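Local coordinates for extracellular protein containing a SCP domain (Bacillus anthracis, PDB 4IFA), which is of unknown function but is a secreted protein that carries a CAP-associated N-terminal region and a domain of the cysteine-rich secretory protein (SCP) family, at residues G67-I72 with W82-D87; R71-A76 with M221-D226; L88-Q93 with G108-V113; K100-Y105 with Y182-T187. One frame throughout, in Å; residues are numbered along the deposited sequence. Where two conformers were deposited one is given.

All four contacts meet on one antiparallel sheet of the CAP-associated N-terminal region, with strand 71-74 at one edge. Interaction 1 joins strand 71-74 to strand 80-84, and interaction 2, its centre about 11 Å away, carries the same edge strand over to helix 210-234; the two share Arg71. Interaction 3 follows interaction 1 along the chain and closes the base of the hairpin 92-97/100-106. Interaction 4, centred about 17 Å from interactions 1 and 3, pairs strand 100-106 with the much later strand 176-183. Interactions 3 and 4 lie within the chain loop that interaction 2 closes, the contact that ties the sheet to the long helix.

Interaction 1 (G67-I72 with W82-D87); sequences GEPSRI and WVYNQD
Pro69 fits into the hollow between two aromatic side chains, Trp82 and Tyr84. Its CA lies over one face of the Tyr84 ring, a CH-pi contact of 3.8 Å to the centroid, while CG of Pro69 rests obliquely against the Trp82 ring. With CG of Tyr84 beside its backbone N (chi1 -65°), the phenol runs back under the loop, where its OH donates to Gly67 O (2.7 Å). That bond meets the ring at its edge and fixes its far end. Ile72 fills the next position along Trp82: its CG1 sits over the five-membered ring, 4.2 Å from the centroid, and the two side chains lie side by side. On the other sheet face, Arg71 runs alongside Val83, whose CG2 touches one face of the guanidinium, 3.8 Å from NH1; the charge itself is engaged by Glu73. Ser70 turns toward Asn85 and gives its OG hydrogen to OD1 (2.9 Å), an acceptor also used by Gln86 NE2, while Asn85 ND2 is bonded to Asp226. Helix 59-66 backs Trp82 and Tyr84, with Trp66 edge-to-face against the latter. Val83 N bonds to Arg71 O (2.9 Å), whereas Val83 O takes Ser70 N (2.8 Å) and, weakly, Arg71 N. Ser70 and Arg71 thus both oppose Val83, the signature of a classic beta bulge at the start of a beta hairpin.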
loop_
_atom_site.group_PDB
_atom_site.type_symbol
_atom_site.label_atom_id
_atom_site.label_comp_id
_atom_site.label_asym_id
_atom_site.label_seq_id
_atom_site.Cartn_x
_atom_site.Cartn_y
_atom_site.Cartn_z
ATOM N N GLY A 67 -3.583 15.207 -14.717
ATOM C CA GLY A 67 -2.743 16.351 -14.346
ATOM C C GLY A 67 -1.390 15.900 -13.794
ATOM O O GLY A 67 -1.077 14.704 -13.794
ATOM N N GLU A 68 -0.585 16.840 -13.322
ATOM C CA GLU A 68 0.720 16.524 -12.774
ATOM C C GLU A 68 0.528 15.852 -11.419
ATOM O O GLU A 68 -0.314 16.287 -10.623
ATOM C CB GLU A 68 1.595 17.779 -12.597
ATOM C CG GLU A 68 2.170 18.400 -13.876
ATOM C CD GLU A 68 3.332 17.610 -14.511
ATOM O OE1 GLU A 68 3.860 16.647 -13.904
ATOM O OE2 GLU A 68 3.739 17.982 -15.649
ATOM N N PRO A 69 1.271 14.753 -11.168
ATOM C CA PRO A 69 1.202 14.141 -9.863
ATOM C C PRO A 69 1.835 15.043 -8.795
ATOM O O PRO A 69 2.608 15.957 -9.116
ATOM C CB PRO A 69 2.050 12.881 -10.030
ATOM C CG PRO A 69 3.020 13.197 -11.077
ATOM C CD PRO A 69 2.353 14.178 -11.994
ATOM N N SER A 70 1.503 14.772 -7.539
ATOM C CA SER A 70 2.079 15.496 -6.410
ATOM C C SER A 70 3.553 15.151 -6.273
ATOM O O SER A 70 4.412 16.044 -6.174
ATOM C CB SER A 70 1.372 15.082 -5.123
ATOM O OG SER A 70 -0.030 15.046 -5.321
ATOM N N ARG A 71 3.830 13.846 -6.328
ATOM C CA ARG A 71 5.174 13.272 -6.107
ATOM C C ARG A 71 5.440 12.248 -7.212
ATOM O O ARG A 71 4.511 11.558 -7.653
ATOM C CB ARG A 71 5.241 12.419 -4.786
ATOM C CG ARG A 71 5.078 13.144 -3.525
ATOM C CD ARG A 71 5.839 12.461 -2.393
ATOM N NE ARG A 71 5.565 11.031 -2.261
ATOM C CZ ARG A 71 4.426 10.541 -1.782
ATOM N NH1 ARG A 71 4.254 9.230 -1.658
ATOM N NH2 ARG A 71 3.452 11.350 -1.412
ATOM N N ILE A 72 6.705 12.117 -7.591
ATOM C CA ILE A 72 7.186 11.026 -8.453
ATOM C C ILE A 72 8.357 10.404 -7.680
ATOM O O ILE A 72 9.278 11.125 -7.244
ATOM C CB ILE A 72 7.631 11.460 -9.842
ATOM C CG1 ILE A 72 6.427 11.986 -10.636
ATOM C CG2 ILE A 72 8.238 10.251 -10.572
ATOM C CD1 ILE A 72 6.814 12.652 -11.997
ATOM N N TRP A 82 3.718 7.654 -9.627
ATOM C CA TRP A 82 3.185 9.007 -9.807
ATOM C C TRP A 82 2.047 9.049 -8.779
ATOM O O TRP A 82 0.995 8.390 -8.965
ATOM C CB TRP A 82 2.650 9.202 -11.225
ATOM C CG TRP A 82 3.655 9.354 -12.318
ATOM C CD1 TRP A 82 4.897 8.800 -12.397
ATOM C CD2 TRP A 82 3.426 10.028 -13.548
ATOM N NE1 TRP A 82 5.489 9.150 -13.605
ATOM C CE2 TRP A 82 4.606 9.910 -14.325
ATOM C CE3 TRP A 82 2.342 10.746 -14.066
ATOM C CZ2 TRP A 82 4.725 10.477 -15.605
ATOM C CZ3 TRP A 82 2.474 11.334 -15.324
ATOM C CH2 TRP A 82 3.642 11.171 -16.092
ATOM N N VAL A 83 2.191 9.859 -7.738
ATOM C CA VAL A 83 1.266 9.841 -6.607
ATOM C C VAL A 83 0.343 11.047 -6.633
ATOM O O VAL A 83 0.797 12.182 -6.681
ATOM C CB VAL A 83 2.065 9.893 -5.296
ATOM C CG1 VAL A 83 1.158 9.852 -4.087
ATOM C CG2 VAL A 83 3.019 8.703 -5.241
ATOM N N TYR A 84 -0.959 10.788 -6.560
ATOM C CA TYR A 84 -2.015 11.792 -6.493
ATOM C C TYR A 84 -2.659 11.716 -5.104
ATOM O O TYR A 84 -3.661 11.031 -4.912
ATOM C CB TYR A 84 -3.052 11.535 -7.602
ATOM C CG TYR A 84 -2.457 11.726 -8.979
ATOM C CD1 TYR A 84 -2.564 12.932 -9.652
ATOM C CD2 TYR A 84 -1.753 10.688 -9.606
ATOM C CE1 TYR A 84 -1.978 13.127 -10.915
ATOM C CE2 TYR A 84 -1.161 10.865 -10.851
ATOM C CZ TYR A 84 -1.303 12.061 -11.518
ATOM O OH TYR A 84 -0.714 12.224 -12.761
ATOM N N ASN A 85 -2.056 12.437 -4.167
ATOM C CA ASN A 85 -2.473 12.349 -2.749
ATOM C C ASN A 85 -3.028 13.633 -2.168
ATOM O O ASN A 85 -3.258 13.681 -0.970
ATOM C CB ASN A 85 -1.271 11.933 -1.880
ATOM C CG ASN A 85 -0.205 13.002 -1.822
ATOM O OD1 ASN A 85 -0.174 13.877 -2.682
ATOM N ND2 ASN A 85 0.684 12.957 -0.829
ATOM N N GLN A 86 -3.295 14.645 -2.964
ATOM C CA GLN A 86 -3.730 15.922 -2.357
ATOM C C GLN A 86 -5.176 15.937 -1.854
ATOM O O GLN A 86 -5.556 16.807 -1.060
ATOM C CB GLN A 86 -3.365 17.116 -3.242
ATOM C CG GLN A 86 -1.824 17.281 -3.441
ATOM C CD GLN A 86 -1.018 17.522 -2.138
ATOM O OE1 GLN A 86 -1.231 18.523 -1.437
ATOM N NE2 GLN A 86 -0.070 16.622 -1.834
ATOM N N ASP A 87 -5.964 14.960 -2.289
ATOM C CA ASP A 87 -7.318 14.791 -1.820
ATOM C C ASP A 87 -7.427 13.338 -1.421
ATOM O O ASP A 87 -7.478 12.431 -2.278
ATOM C CB ASP A 87 -8.317 15.132 -2.930
ATOM C CG ASP A 87 -9.768 14.940 -2.508
ATOM O OD1 ASP A 87 -10.066 14.297 -1.476
ATOM O OD2 ASP A 87 -10.630 15.479 -3.259
HETATM O O HOH W 1 -2.686 15.008 -6.072
#

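Interaction 2 (R71-A76 with M221-D226); sequences RIEPSA and MQQIFD
Gln223 NE2 reaches across from the helix to Glu73 OE2 of the edge strand with an almost straight bond of 2.9 Å (172° at the hydrogen). Amide and carboxylate are nearly coplanar, and the donor comes to the anti side of OE2. Beside it, the guanidinium of Arg71 lies against Gln222, whose CG stands over one face of the group, 3.2 Å from NH2. The aliphatic part of Gln222 does this touching: with CG anti to the backbone N (chi1 -176°) and a bend at chi2, its amide turns along the helix toward Asp226, one turn further on, to which NE2 makes weak bonds.

Within the strand, Arg71 and Glu73 position each other. Arg71 grips the carboxylate side-on, NE to OE1 at 2.7 Å and NH1 to OE2 at 2.9 Å, so OE2 is shared by a charged donor and an amide. Such neighbours probably favour the ionised carboxylate. Asp226 is a more distant partner, its OD2 making only a long ion pair with Arg71 NH2 (3.6 Å). A water closes the gap more tightly, accepting from Arg71 NH1 (2.8 Å) and donating to Asp226 OD2 (2.6 Å). Farther out, Asn85 holds Asp226, and Gln93 NE2 donates to Gln223 OE1. The whole is a buried salt-bridge network between the edge strand of the seven-stranded sheet and helix 210-234.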
loop_
_atom_site.group_PDB
_atom_site.type_symbol
_atom_site.label_atom_id
_atom_site.label_comp_id
_atom_site.label_asym_id
_atom_site.label_seq_id
_atom_site.Cartn_x
_atom_site.Cartn_y
_atom_site.Cartn_z
ATOM N N ARG A 71 3.830 13.846 -6.328
ATOM C CA ARG A 71 5.174 13.272 -6.107
ATOM C C ARG A 71 5.440 12.248 -7.212
ATOM O O ARG A 71 4.511 11.558 -7.653
ATOM C CB ARG A 71 5.241 12.419 -4.786
ATOM C CG ARG A 71 5.078 13.144 -3.525
ATOM C CD ARG A 71 5.839 12.461 -2.393
ATOM N NE ARG A 71 5.565 11.031 -2.261
ATOM C CZ ARG A 71 4.426 10.541 -1.782
ATOM N NH1 ARG A 71 4.254 9.230 -1.658
ATOM N NH2 ARG A 71 3.452 11.350 -1.412
ATOM N N ILE A 72 6.705 12.117 -7.591
ATOM C CA ILE A 72 7.186 11.026 -8.453
ATOM C C ILE A 72 8.357 10.404 -7.680
ATOM O O ILE A 72 9.278 11.125 -7.244
ATOM C CB ILE A 72 7.631 11.460 -9.842
ATOM C CG1 ILE A 72 6.427 11.986 -10.636
ATOM C CG2 ILE A 72 8.238 10.251 -10.572
ATOM C CD1 ILE A 72 6.814 12.652 -11.997
ATOM N N GLU A 73 8.331 9.087 -7.504
ATOM C CA GLU A 73 9.360 8.389 -6.727
ATOM C C GLU A 73 9.555 6.969 -7.260
ATOM O O GLU A 73 8.601 6.367 -7.746
ATOM C CB GLU A 73 8.969 8.368 -5.250
ATOM C CG GLU A 73 7.622 7.684 -4.933
ATOM C CD GLU A 73 6.952 8.178 -3.664
ATOM O OE1 GLU A 73 7.422 9.170 -3.053
ATOM O OE2 GLU A 73 5.932 7.562 -3.286
ATOM N N PRO A 74 10.779 6.429 -7.151
ATOM C CA PRO A 74 11.017 5.093 -7.691
ATOM C C PRO A 74 10.418 3.977 -6.874
ATOM O O PRO A 74 10.199 4.147 -5.677
ATOM C CB PRO A 74 12.551 4.974 -7.664
ATOM C CG PRO A 74 12.983 5.886 -6.594
ATOM C CD PRO A 74 12.003 7.020 -6.585
ATOM N N SER A 75 10.144 2.847 -7.526
ATOM C CA SER A 75 9.721 1.609 -6.868
ATOM C C SER A 75 10.894 0.633 -6.970
ATOM O O SER A 75 11.871 0.888 -7.705
ATOM C CB SER A 75 8.479 0.968 -7.508
ATOM O OG SER A 75 8.889 0.281 -8.707
ATOM N N ALA A 76 10.751 -0.518 -6.327
ATOM C CA ALA A 76 11.731 -1.601 -6.363
ATOM C C ALA A 76 11.472 -2.541 -7.567
ATOM O O ALA A 76 12.188 -3.525 -7.716
ATOM C CB ALA A 76 11.668 -2.412 -5.048
HETATM N N MSE A 221 7.838 5.044 2.824
HETATM C CA MSE A 221 7.521 5.764 4.064
HETATM C C MSE A 221 6.353 6.743 3.893
HETATM O O MSE A 221 5.419 6.763 4.716
HETATM C CB MSE A 221 8.761 6.542 4.543
HETATM C CG MSE A 221 9.828 5.625 5.077
HETATM SE SE MSE A 221 11.645 6.360 5.068
HETATM C CE MSE A 221 11.215 8.041 6.033
ATOM N N GLN A 222 6.390 7.569 2.860
ATOM C CA GLN A 222 5.313 8.543 2.659
ATOM C C GLN A 222 4.008 7.861 2.253
ATOM O O GLN A 222 2.939 8.244 2.694
ATOM C CB GLN A 222 5.692 9.612 1.638
ATOM C CG GLN A 222 4.608 10.667 1.529
ATOM C CD GLN A 222 4.457 11.502 2.772
ATOM O OE1 GLN A 222 5.439 11.810 3.452
ATOM N NE2 GLN A 222 3.228 11.903 3.061
ATOM N N GLN A 223 4.081 6.832 1.436
ATOM C CA GLN A 223 2.846 6.089 1.062
ATOM C C GLN A 223 2.213 5.484 2.316
ATOM O O GLN A 223 1.004 5.590 2.517
ATOM C CB GLN A 223 3.109 5.019 0.016
ATOM C CG GLN A 223 3.564 5.592 -1.313
ATOM C CD GLN A 223 3.933 4.545 -2.280
ATOM O OE1 GLN A 223 3.506 3.405 -2.233
ATOM N NE2 GLN A 223 4.725 4.963 -3.260
ATOM N N ILE A 224 3.008 4.845 3.174
ATOM C CA ILE A 224 2.433 4.294 4.394
ATOM C C ILE A 224 1.784 5.413 5.201
ATOM O O ILE A 224 0.709 5.215 5.798
ATOM C CB ILE A 224 3.491 3.517 5.235
ATOM C CG1 ILE A 224 3.823 2.200 4.546
ATOM C CG2 ILE A 224 2.979 3.280 6.686
ATOM C CD1 ILE A 224 5.087 1.492 5.122
ATOM N N PHE A 225 2.453 6.539 5.356
ATOM C CA PHE A 225 1.875 7.668 6.084
ATOM C C PHE A 225 0.519 8.122 5.557
ATOM O O PHE A 225 -0.476 8.154 6.291
ATOM C CB PHE A 225 2.868 8.824 6.152
ATOM C CG PHE A 225 2.313 10.056 6.763
ATOM C CD1 PHE A 225 2.197 10.191 8.161
ATOM C CD2 PHE A 225 1.877 11.102 5.977
ATOM C CE1 PHE A 225 1.658 11.347 8.727
ATOM C CE2 PHE A 225 1.342 12.252 6.555
ATOM C CZ PHE A 225 1.244 12.371 7.929
ATOM N N ASP A 226 0.464 8.434 4.281
ATOM C CA ASP A 226 -0.793 8.896 3.699
ATOM C C ASP A 226 -1.888 7.830 3.773
ATOM O O ASP A 226 -3.051 8.148 4.056
ATOM C CB ASP A 226 -0.589 9.286 2.238
ATOM C CG ASP A 226 0.154 10.565 2.058
ATOM O OD1 ASP A 226 0.109 11.444 2.936
ATOM O OD2 ASP A 226 0.778 10.758 0.967
HETATM O O HOH W 2 1.620 8.887 -0.710
#

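Interaction 3 (L88-Q93 with G108-V113); sequences LAQYVQ and GEQVKV
A type I beta turn, Gly108 to Val111, caps the open end of the hairpin formed by strands 92-97 and 100-106, and it receives the residues that lead into the first of them. Ala89 O points into the turn and accepts from Gln110 N (2.9 Å), in the carbonyl plane. Gly108 N in turn donates to a lone pair of Tyr91 O (3.0 Å). Between these bonds the backbones come close together, with Gly108 CA 3.5 Å from Leu88 O in a CA-H...O contact. Val111 sets CG2 against the backbone of Gln90, 3.5 Å from its C. Gln90, bent at chi2 (-67°), brings NE2 to 3.5 Å from Gln110 CB, their amides 67° apart. One water joins Leu88 O to Glu109 N. Tyr91 and Leu88 pack on helix 210-234, Tyr91 also touches Val83 of strand 80-84, and Val111 leans on Val106 of strand 100-106.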
loop_
_atom_site.group_PDB
_atom_site.type_symbol
_atom_site.label_atom_id
_atom_site.label_comp_id
_atom_site.label_asym_id
_atom_site.label_seq_id
_atom_site.Cartn_x
_atom_site.Cartn_y
_atom_site.Cartn_z
ATOM N N LEU A 88 -7.533 13.087 -0.113
ATOM C CA LEU A 88 -7.577 11.701 0.371
ATOM C C LEU A 88 -8.764 10.897 -0.163
ATOM O O LEU A 88 -8.636 9.683 -0.309
ATOM C CB LEU A 88 -7.469 11.593 1.902
ATOM C CG LEU A 88 -6.105 11.990 2.506
ATOM C CD1 LEU A 88 -6.111 11.631 3.998
ATOM C CD2 LEU A 88 -4.844 11.389 1.787
ATOM N N ALA A 89 -9.873 11.555 -0.505
ATOM C CA ALA A 89 -11.050 10.863 -1.063
ATOM C C ALA A 89 -10.819 10.350 -2.480
ATOM O O ALA A 89 -11.574 9.509 -2.990
ATOM C CB ALA A 89 -12.259 11.796 -1.051
ATOM N N GLN A 90 -9.786 10.894 -3.146
ATOM C CA GLN A 90 -9.449 10.589 -4.559
ATOM C C GLN A 90 -8.072 9.905 -4.720
ATOM O O GLN A 90 -7.488 9.850 -5.801
ATOM C CB GLN A 90 -9.509 11.861 -5.416
ATOM C CG GLN A 90 -10.813 12.615 -5.333
ATOM C CD GLN A 90 -11.994 11.886 -5.917
ATOM O OE1 GLN A 90 -11.856 10.956 -6.712
ATOM N NE2 GLN A 90 -13.192 12.323 -5.534
ATOM N N TYR A 91 -7.514 9.385 -3.625
ATOM C CA TYR A 91 -6.127 8.895 -3.644
ATOM C C TYR A 91 -5.923 7.786 -4.619
ATOM O O TYR A 91 -6.631 6.760 -4.604
ATOM C CB TYR A 91 -5.698 8.406 -2.230
ATOM C CG TYR A 91 -4.244 8.016 -2.112
ATOM C CD1 TYR A 91 -3.366 8.835 -1.455
ATOM C CD2 TYR A 91 -3.753 6.873 -2.711
ATOM C CE1 TYR A 91 -2.005 8.535 -1.383
ATOM C CE2 TYR A 91 -2.390 6.554 -2.673
ATOM C CZ TYR A 91 -1.524 7.398 -2.011
ATOM O OH TYR A 91 -0.181 7.095 -1.915
ATOM N N VAL A 92 -4.955 8.009 -5.518
ATOM C CA VAL A 92 -4.501 7.001 -6.438
ATOM C C VAL A 92 -3.022 7.253 -6.730
ATOM O O VAL A 92 -2.537 8.402 -6.659
ATOM C CB VAL A 92 -5.315 6.978 -7.750
ATOM C CG1 VAL A 92 -5.282 8.285 -8.463
ATOM C CG2 VAL A 92 -4.848 5.847 -8.688
ATOM N N GLN A 93 -2.305 6.164 -6.971
ATOM C CA GLN A 93 -0.907 6.252 -7.427
ATOM C C GLN A 93 -0.756 5.299 -8.591
ATOM O O GLN A 93 -1.265 4.172 -8.592
ATOM C CB GLN A 93 0.066 5.937 -6.277
ATOM C CG GLN A 93 -0.141 4.597 -5.605
ATOM C CD GLN A 93 0.760 4.390 -4.381
ATOM O OE1 GLN A 93 0.742 5.218 -3.472
ATOM N NE2 GLN A 93 1.503 3.279 -4.331
ATOM N N GLY A 108 -8.603 5.940 -2.521
ATOM C CA GLY A 108 -9.625 6.932 -2.248
ATOM C C GLY A 108 -11.019 6.364 -2.327
ATOM O O GLY A 108 -11.367 5.669 -3.295
ATOM N N GLU A 109 -11.822 6.676 -1.313
ATOM C CA GLU A 109 -13.161 6.154 -1.207
ATOM C C GLU A 109 -14.059 6.466 -2.383
ATOM O O GLU A 109 -14.955 5.671 -2.709
ATOM C CB GLU A 109 -13.824 6.644 0.096
ATOM C CG GLU A 109 -15.198 6.014 0.344
ATOM C CD GLU A 109 -15.759 6.225 1.763
ATOM O OE1 GLU A 109 -16.990 6.437 1.882
ATOM O OE2 GLU A 109 -14.995 6.137 2.754
ATOM N N GLN A 110 -13.793 7.588 -3.063
ATOM C CA GLN A 110 -14.629 8.021 -4.163
ATOM C C GLN A 110 -14.098 7.643 -5.534
ATOM O O GLN A 110 -14.747 7.945 -6.562
ATOM C CB GLN A 110 -14.837 9.542 -4.095
ATOM C CG GLN A 110 -15.586 9.998 -2.854
ATOM C CD GLN A 110 -16.897 9.273 -2.627
ATOM O OE1 GLN A 110 -17.692 9.100 -3.552
ATOM N NE2 GLN A 110 -17.130 8.829 -1.386
ATOM N N VAL A 111 -12.946 6.990 -5.595
ATOM C CA VAL A 111 -12.370 6.634 -6.904
ATOM C C VAL A 111 -13.165 5.489 -7.535
ATOM O O VAL A 111 -13.436 4.480 -6.878
ATOM C CB VAL A 111 -10.917 6.206 -6.763
ATOM C CG1 VAL A 111 -10.300 5.793 -8.098
ATOM C CG2 VAL A 111 -10.076 7.375 -6.117
ATOM N N LYS A 112 -13.537 5.645 -8.790
ATOM C CA LYS A 112 -14.300 4.625 -9.492
ATOM C C LYS A 112 -13.454 3.381 -9.756
ATOM O O LYS A 112 -12.346 3.443 -10.320
ATOM C CB LYS A 112 -14.820 5.174 -10.825
ATOM C CG LYS A 112 -15.690 6.435 -10.718
ATOM C CD LYS A 112 -16.800 6.320 -9.681
ATOM C CE LYS A 112 -17.767 7.523 -9.740
ATOM N NZ LYS A 112 -18.906 7.335 -8.824
ATOM N N VAL A 113 -13.987 2.233 -9.340
ATOM C CA VAL A 113 -13.349 0.942 -9.566
ATOM C C VAL A 113 -14.379 -0.100 -10.057
ATOM O O VAL A 113 -14.438 -1.231 -9.536
ATOM C CB VAL A 113 -12.616 0.473 -8.302
ATOM C CG1 VAL A 113 -11.354 1.357 -8.046
ATOM C CG2 VAL A 113 -13.523 0.458 -7.064
HETATM O O HOH W 3 -10.721 8.138 1.143
HETATM O O HOH W 4 -14.672 10.036 -8.333
#

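Interaction 4 (K100-Y105 with Y182-T187); sequences KVVTAY and YMDDET
Tyr182 O takes two hydrogens from adjacent residues of the neighbouring strand: the hydroxyl of Thr103 (OG1 at 2.7 Å) and the backbone N of Ala104 (3.0 Å). The threonine bond lies in the carbonyl plane, while the amide donor is tilted from it. OG1 of Thr103 gets there because it stands anti to the backbone N (chi1 -171°), which also lays it alongside CG of Met183, a selenomethionine. Tyr182 N returns a bond to Ala104 O, completing the hydrogen-bonded antiparallel pair.

Beyond Met183 the strand ends, and Asp184 N donates to Val102 O (3.1 Å). Asp184 then serves as N-cap of the following helix: its OD1 accepts from both Thr187 N (2.9 Å) and Thr187 OG1 (2.7 Å), which approach from opposite faces of the carboxylate. Two bonds therefore hold the carboxylate across the first turn, and the helix start probably stabilises its negative charge. Its other oxygen, OD2, rests on Val102 CB (3.4 Å) and takes a hydrogen from a water that also donates to Val101 O. Thr187 CG2 closes over Thr103 CB.

Val102 and Thr103 both face Gly95 of strand 92-97 in a classic beta bulge on the far side of strand 100-106. Ala104 and Tyr182 touch helix 51-54, and helix 185-191 starts just after strand 176-183, with Asp184 between them.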
loop_
_atom_site.group_PDB
_atom_site.type_symbol
_atom_site.label_atom_id
_atom_site.label_comp_id
_atom_site.label_asym_id
_atom_site.label_seq_id
_atom_site.Cartn_x
_atom_site.Cartn_y
_atom_site.Cartn_z
ATOM N N LYS A 100 4.911 4.157 -20.096
ATOM C CA LYS A 100 3.669 3.369 -20.154
ATOM C C LYS A 100 3.159 3.128 -18.736
ATOM O O LYS A 100 3.964 2.943 -17.806
ATOM C CB LYS A 100 3.891 2.019 -20.841
ATOM C CG LYS A 100 4.343 2.088 -22.302
ATOM C CD LYS A 100 3.369 2.853 -23.211
ATOM C CE LYS A 100 2.011 2.159 -23.379
ATOM N NZ LYS A 100 1.090 2.847 -24.348
ATOM N N VAL A 101 1.833 3.133 -18.569
ATOM C CA VAL A 101 1.198 2.886 -17.273
ATOM C C VAL A 101 1.067 1.369 -17.094
ATOM O O VAL A 101 0.391 0.715 -17.889
ATOM C CB VAL A 101 -0.148 3.589 -17.127
ATOM C CG1 VAL A 101 -0.749 3.247 -15.777
ATOM C CG2 VAL A 101 -0.009 5.110 -17.263
ATOM N N VAL A 102 1.766 0.811 -16.114
ATOM C CA VAL A 102 1.839 -0.630 -15.891
ATOM C C VAL A 102 1.131 -1.132 -14.628
ATOM O O VAL A 102 0.871 -2.322 -14.507
ATOM C CB VAL A 102 3.318 -1.128 -15.898
ATOM C CG1 VAL A 102 3.992 -0.773 -17.257
ATOM C CG2 VAL A 102 4.155 -0.638 -14.723
ATOM N N THR A 103 0.807 -0.226 -13.721
ATOM C CA THR A 103 0.161 -0.577 -12.456
ATOM C C THR A 103 -0.485 0.633 -11.858
ATOM O O THR A 103 -0.196 1.756 -12.261
ATOM C CB THR A 103 1.220 -1.210 -11.499
ATOM O OG1 THR A 103 0.608 -1.775 -10.314
ATOM C CG2 THR A 103 2.260 -0.220 -11.050
ATOM N N ALA A 104 -1.392 0.422 -10.894
ATOM C CA ALA A 104 -1.962 1.530 -10.116
ATOM C C ALA A 104 -2.495 0.967 -8.823
ATOM O O ALA A 104 -2.913 -0.182 -8.788
ATOM C CB ALA A 104 -3.091 2.275 -10.872
ATOM N N TYR A 105 -2.481 1.787 -7.784
ATOM C CA TYR A 105 -3.108 1.442 -6.527
ATOM C C TYR A 105 -4.102 2.546 -6.170
ATOM O O TYR A 105 -3.751 3.727 -6.047
ATOM C CB TYR A 105 -2.082 1.289 -5.399
ATOM C CG TYR A 105 -2.741 0.946 -4.085
ATOM C CD1 TYR A 105 -3.365 -0.266 -3.922
ATOM C CD2 TYR A 105 -2.773 1.851 -3.010
ATOM C CE1 TYR A 105 -4.002 -0.616 -2.743
ATOM C CE2 TYR A 105 -3.447 1.486 -1.813
ATOM C CZ TYR A 105 -4.034 0.267 -1.711
ATOM O OH TYR A 105 -4.663 -0.140 -0.516
ATOM N N TYR A 182 -4.147 -2.593 -9.510
ATOM C CA TYR A 182 -4.177 -3.094 -10.853
ATOM C C TYR A 182 -2.736 -3.356 -11.288
ATOM O O TYR A 182 -1.857 -2.561 -10.963
ATOM C CB TYR A 182 -4.751 -2.059 -11.808
ATOM C CG TYR A 182 -6.204 -1.713 -11.509
ATOM C CD1 TYR A 182 -7.201 -2.644 -11.700
ATOM C CD2 TYR A 182 -6.576 -0.439 -11.090
ATOM C CE1 TYR A 182 -8.545 -2.338 -11.436
ATOM C CE2 TYR A 182 -7.886 -0.117 -10.859
ATOM C CZ TYR A 182 -8.880 -1.049 -11.049
ATOM O OH TYR A 182 -10.196 -0.707 -10.800
HETATM N N MSE A 183 -2.526 -4.475 -11.968
HETATM C CA MSE A 183 -1.192 -4.831 -12.466
HETATM C C MSE A 183 -1.247 -5.509 -13.797
HETATM O O MSE A 183 -2.120 -6.337 -14.017
HETATM C CB MSE A 183 -0.549 -5.832 -11.502
HETATM C CG MSE A 183 -0.281 -5.313 -10.107
HETATM SE SE MSE A 183 0.458 -6.734 -8.903
HETATM C CE MSE A 183 -1.223 -7.569 -8.524
ATOM N N ASP A 184 -0.322 -5.173 -14.695
ATOM C CA ASP A 184 -0.164 -5.936 -15.933
ATOM C C ASP A 184 0.577 -7.256 -15.571
ATOM O O ASP A 184 0.987 -7.466 -14.413
ATOM C CB ASP A 184 0.521 -5.103 -17.061
ATOM C CG ASP A 184 1.953 -4.686 -16.749
ATOM O OD1 ASP A 184 2.533 -5.061 -15.704
ATOM O OD2 ASP A 184 2.520 -3.953 -17.593
ATOM N N ASP A 185 0.709 -8.169 -16.538
ATOM C CA ASP A 185 1.346 -9.464 -16.258
ATOM C C ASP A 185 2.763 -9.325 -15.673
ATOM O O ASP A 185 3.119 -9.983 -14.685
ATOM C CB ASP A 185 1.487 -10.291 -17.540
ATOM C CG ASP A 185 0.153 -10.790 -18.124
ATOM O OD1 ASP A 185 -0.931 -10.634 -17.530
ATOM O OD2 ASP A 185 0.215 -11.388 -19.220
ATOM N N GLU A 186 3.558 -8.458 -16.292
ATOM C CA GLU A 186 4.961 -8.250 -15.898
ATOM C C GLU A 186 5.042 -7.761 -14.448
ATOM O O GLU A 186 5.834 -8.251 -13.638
ATOM C CB GLU A 186 5.649 -7.260 -16.856
ATOM C CG GLU A 186 5.535 -7.544 -18.394
ATOM C CD GLU A 186 6.381 -8.695 -18.935
ATOM O OE1 GLU A 186 7.631 -8.644 -18.828
ATOM O OE2 GLU A 186 5.791 -9.618 -19.554
ATOM N N THR A 187 4.176 -6.820 -14.078
ATOM C CA THR A 187 4.183 -6.331 -12.721
ATOM C C THR A 187 3.782 -7.407 -11.706
ATOM O O THR A 187 4.345 -7.475 -10.621
ATOM C CB THR A 187 3.293 -5.080 -12.582
ATOM O OG1 THR A 187 3.764 -4.079 -13.505
ATOM C CG2 THR A 187 3.311 -4.545 -11.158
HETATM O O HOH W 5 0.554 -1.939 -19.182
#